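Local coordinates for serine protease inhibitor 2 (Anopheles gambiae, PDB 3PZF), which inhibits clip-domain serine proteases such as CLIPB9 and thereby restrains the melanization immune response in mosquito hemolymph, at residues A[106-111]-A[179-184]. Residues are numbered along the deposited sequence; the frame is centred on the assembly and turned at random. Where two conformers were deposited one is given.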
loop_
_atom_site.group_PDB
_atom_site.type_symbol
_atom_site.label_atom_id
_atom_site.label_comp_id
_atom_site.label_asym_id
_atom_site.label_seq_id
_atom_site.Cartn_x
_atom_site.Cartn_y
_atom_site.Cartn_z
ATOM N N LEU A 106 -8.929 -5.272 8.262
ATOM C CA LEU A 106 -7.720 -4.991 7.518
ATOM C C LEU A 106 -6.638 -5.966 7.951
ATOM O O LEU A 106 -6.390 -6.124 9.148
ATOM C CB LEU A 106 -7.288 -3.557 7.739
ATOM C CG LEU A 106 -6.196 -3.105 6.747
ATOM C CD1 LEU A 106 -6.274 -1.615 6.502
ATOM C CD2 LEU A 106 -4.804 -3.500 7.260
ATOM N N ASN A 107 -5.997 -6.638 7.000
ATOM C CA ASN A 107 -4.920 -7.569 7.369
ATOM C C ASN A 107 -3.683 -7.334 6.518
ATOM O O ASN A 107 -3.769 -7.278 5.288
ATOM C CB ASN A 107 -5.376 -9.030 7.268
ATOM C CG ASN A 107 -4.370 -9.999 7.877
ATOM O OD1 ASN A 107 -3.831 -9.749 8.960
ATOM N ND2 ASN A 107 -4.104 -11.101 7.183
ATOM N N ILE A 108 -2.539 -7.167 7.184
ATOM C CA ILE A 108 -1.250 -7.118 6.512
ATOM C C ILE A 108 -0.511 -8.426 6.822
ATOM O O ILE A 108 -0.349 -8.799 7.990
ATOM C CB ILE A 108 -0.436 -5.920 7.011
ATOM C CG1 ILE A 108 -1.122 -4.606 6.605
ATOM C CG2 ILE A 108 1.000 -5.949 6.482
ATOM C CD1 ILE A 108 -0.551 -3.411 7.431
ATOM N N ALA A 109 -0.105 -9.151 5.788
ATOM C CA ALA A 109 0.515 -10.459 5.995
ATOM C C ALA A 109 1.867 -10.502 5.310
ATOM O O ALA A 109 2.005 -10.087 4.154
ATOM C CB ALA A 109 -0.380 -11.570 5.489
ATOM N N THR A 110 2.862 -11.031 6.022
ATOM C CA THR A 110 4.227 -11.008 5.529
ATOM C C THR A 110 4.898 -12.322 5.915
ATOM O O THR A 110 4.793 -12.762 7.062
ATOM C CB THR A 110 5.031 -9.825 6.175
ATOM O OG1 THR A 110 4.384 -8.578 5.925
ATOM C CG2 THR A 110 6.478 -9.763 5.640
ATOM N N ASN A 111 5.583 -12.944 4.958
ATOM C CA ASN A 111 6.246 -14.233 5.173
ATOM C C ASN A 111 7.574 -14.295 4.418
ATOM O O ASN A 111 7.615 -13.988 3.228
ATOM C CB ASN A 111 5.336 -15.368 4.654
ATOM C CG ASN A 111 5.645 -16.729 5.274
ATOM O OD1 ASN A 111 6.783 -17.026 5.649
ATOM N ND2 ASN A 111 4.620 -17.581 5.347
ATOM N N LEU A 179 10.579 -13.042 -0.053
ATOM C CA LEU A 179 9.901 -12.312 0.994
ATOM C C LEU A 179 8.616 -11.847 0.338
ATOM O O LEU A 179 8.673 -11.174 -0.687
ATOM C CB LEU A 179 10.746 -11.109 1.425
ATOM C CG LEU A 179 10.130 -10.139 2.436
ATOM C CD1 LEU A 179 9.601 -10.850 3.671
ATOM C CD2 LEU A 179 11.158 -9.070 2.857
ATOM N N VAL A 180 7.469 -12.197 0.922
ATOM C CA VAL A 180 6.170 -11.955 0.282
ATOM C C VAL A 180 5.313 -11.147 1.225
ATOM O O VAL A 180 5.251 -11.452 2.402
ATOM C CB VAL A 180 5.457 -13.293 -0.027
ATOM C CG1 VAL A 180 4.080 -13.038 -0.659
ATOM C CG2 VAL A 180 6.297 -14.125 -0.966
ATOM N N ASN A 181 4.672 -10.098 0.712
ATOM C CA ASN A 181 3.743 -9.322 1.496
ATOM C C ASN A 181 2.433 -9.122 0.742
ATOM O O ASN A 181 2.432 -8.822 -0.446
ATOM C CB ASN A 181 4.331 -7.953 1.833
ATOM C CG ASN A 181 3.323 -7.041 2.503
ATOM O OD1 ASN A 181 3.089 -7.123 3.715
ATOM N ND2 ASN A 181 2.714 -6.188 1.725
ATOM N N VAL A 182 1.323 -9.286 1.447
ATOM C CA VAL A 182 0.016 -9.000 0.876
ATOM C C VAL A 182 -0.798 -8.209 1.891
ATOM O O VAL A 182 -0.497 -8.174 3.081
ATOM C CB VAL A 182 -0.766 -10.279 0.453
ATOM C CG1 VAL A 182 -0.037 -11.012 -0.683
ATOM C CG2 VAL A 182 -0.945 -11.218 1.632
ATOM N N ILE A 183 -1.841 -7.554 1.400
ATOM C CA ILE A 183 -2.686 -6.745 2.260
ATOM C C ILE A 183 -4.112 -6.890 1.777
ATOM O O ILE A 183 -4.345 -7.114 0.586
ATOM C CB ILE A 183 -2.291 -5.270 2.237
ATOM C CG1 ILE A 183 -3.109 -4.502 3.288
ATOM C CG2 ILE A 183 -2.502 -4.700 0.822
ATOM C CD1 ILE A 183 -2.653 -3.045 3.486
ATOM N N TYR A 184 -5.053 -6.832 2.710
ATOM C CA TYR A 184 -6.464 -7.021 2.375
ATOM C C TYR A 184 -7.261 -6.057 3.227
ATOM O O TYR A 184 -6.909 -5.810 4.392
ATOM C CB TYR A 184 -6.890 -8.470 2.641
ATOM C CG TYR A 184 -8.387 -8.655 2.789
ATOM C CD1 TYR A 184 -9.192 -8.859 1.679
ATOM C CD2 TYR A 184 -8.992 -8.609 4.039
ATOM C CE1 TYR A 184 -10.568 -9.040 1.812
ATOM C CE2 TYR A 184 -10.360 -8.788 4.185
ATOM C CZ TYR A 184 -11.142 -9.000 3.073
ATOM O OH TYR A 184 -12.501 -9.167 3.220
#
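Thr110 and Asn181 meet across neighbouring antiparallel strands of the large central sheet of the serpin fold, beta-sheet A; in inhibitory serpins this sheet opens to take up the cleaved reactive-centre loop. The N-to-C directions of segments 106-111 and 179-184 differ by 173°, and Asn107–Tyr184, Ala109–Val182 and Asn111–Val180 are hydrogen-bonded pairs, each closed by two backbone bonds. In the central pair both bonds, Ala109 N to Val182 O and Val182 N to Ala109 O, measure 2.9 Å.

Ile108, Thr110, Asn181 and Ile183 share one face, where helix 45-58 lies on Ile108, Thr110 and Asn181. The side chains of Ile108 and Ile183 lie side by side and point the same way, with Ile108 CG1 3.8 Å from Ile183 CD1. Farther along, Thr110 CG2 touches Leu179 CD1 at 3.8 Å. Ala109 occupies the other face, its CB 3.9 Å from Val182 CG2, and Trp154 and His158 of helix 144-158 pack on this alanine.

Torsions at both ends bring the polar groups together: CG of Asn181 lies anti to the backbone N (chi1 173°), while Thr110 OG1 sits beside its own N (chi1 -57°). Thr110 OG1 donates to Asn181 OD1 at 2.9 Å, in the carbonyl plane and on a lone pair.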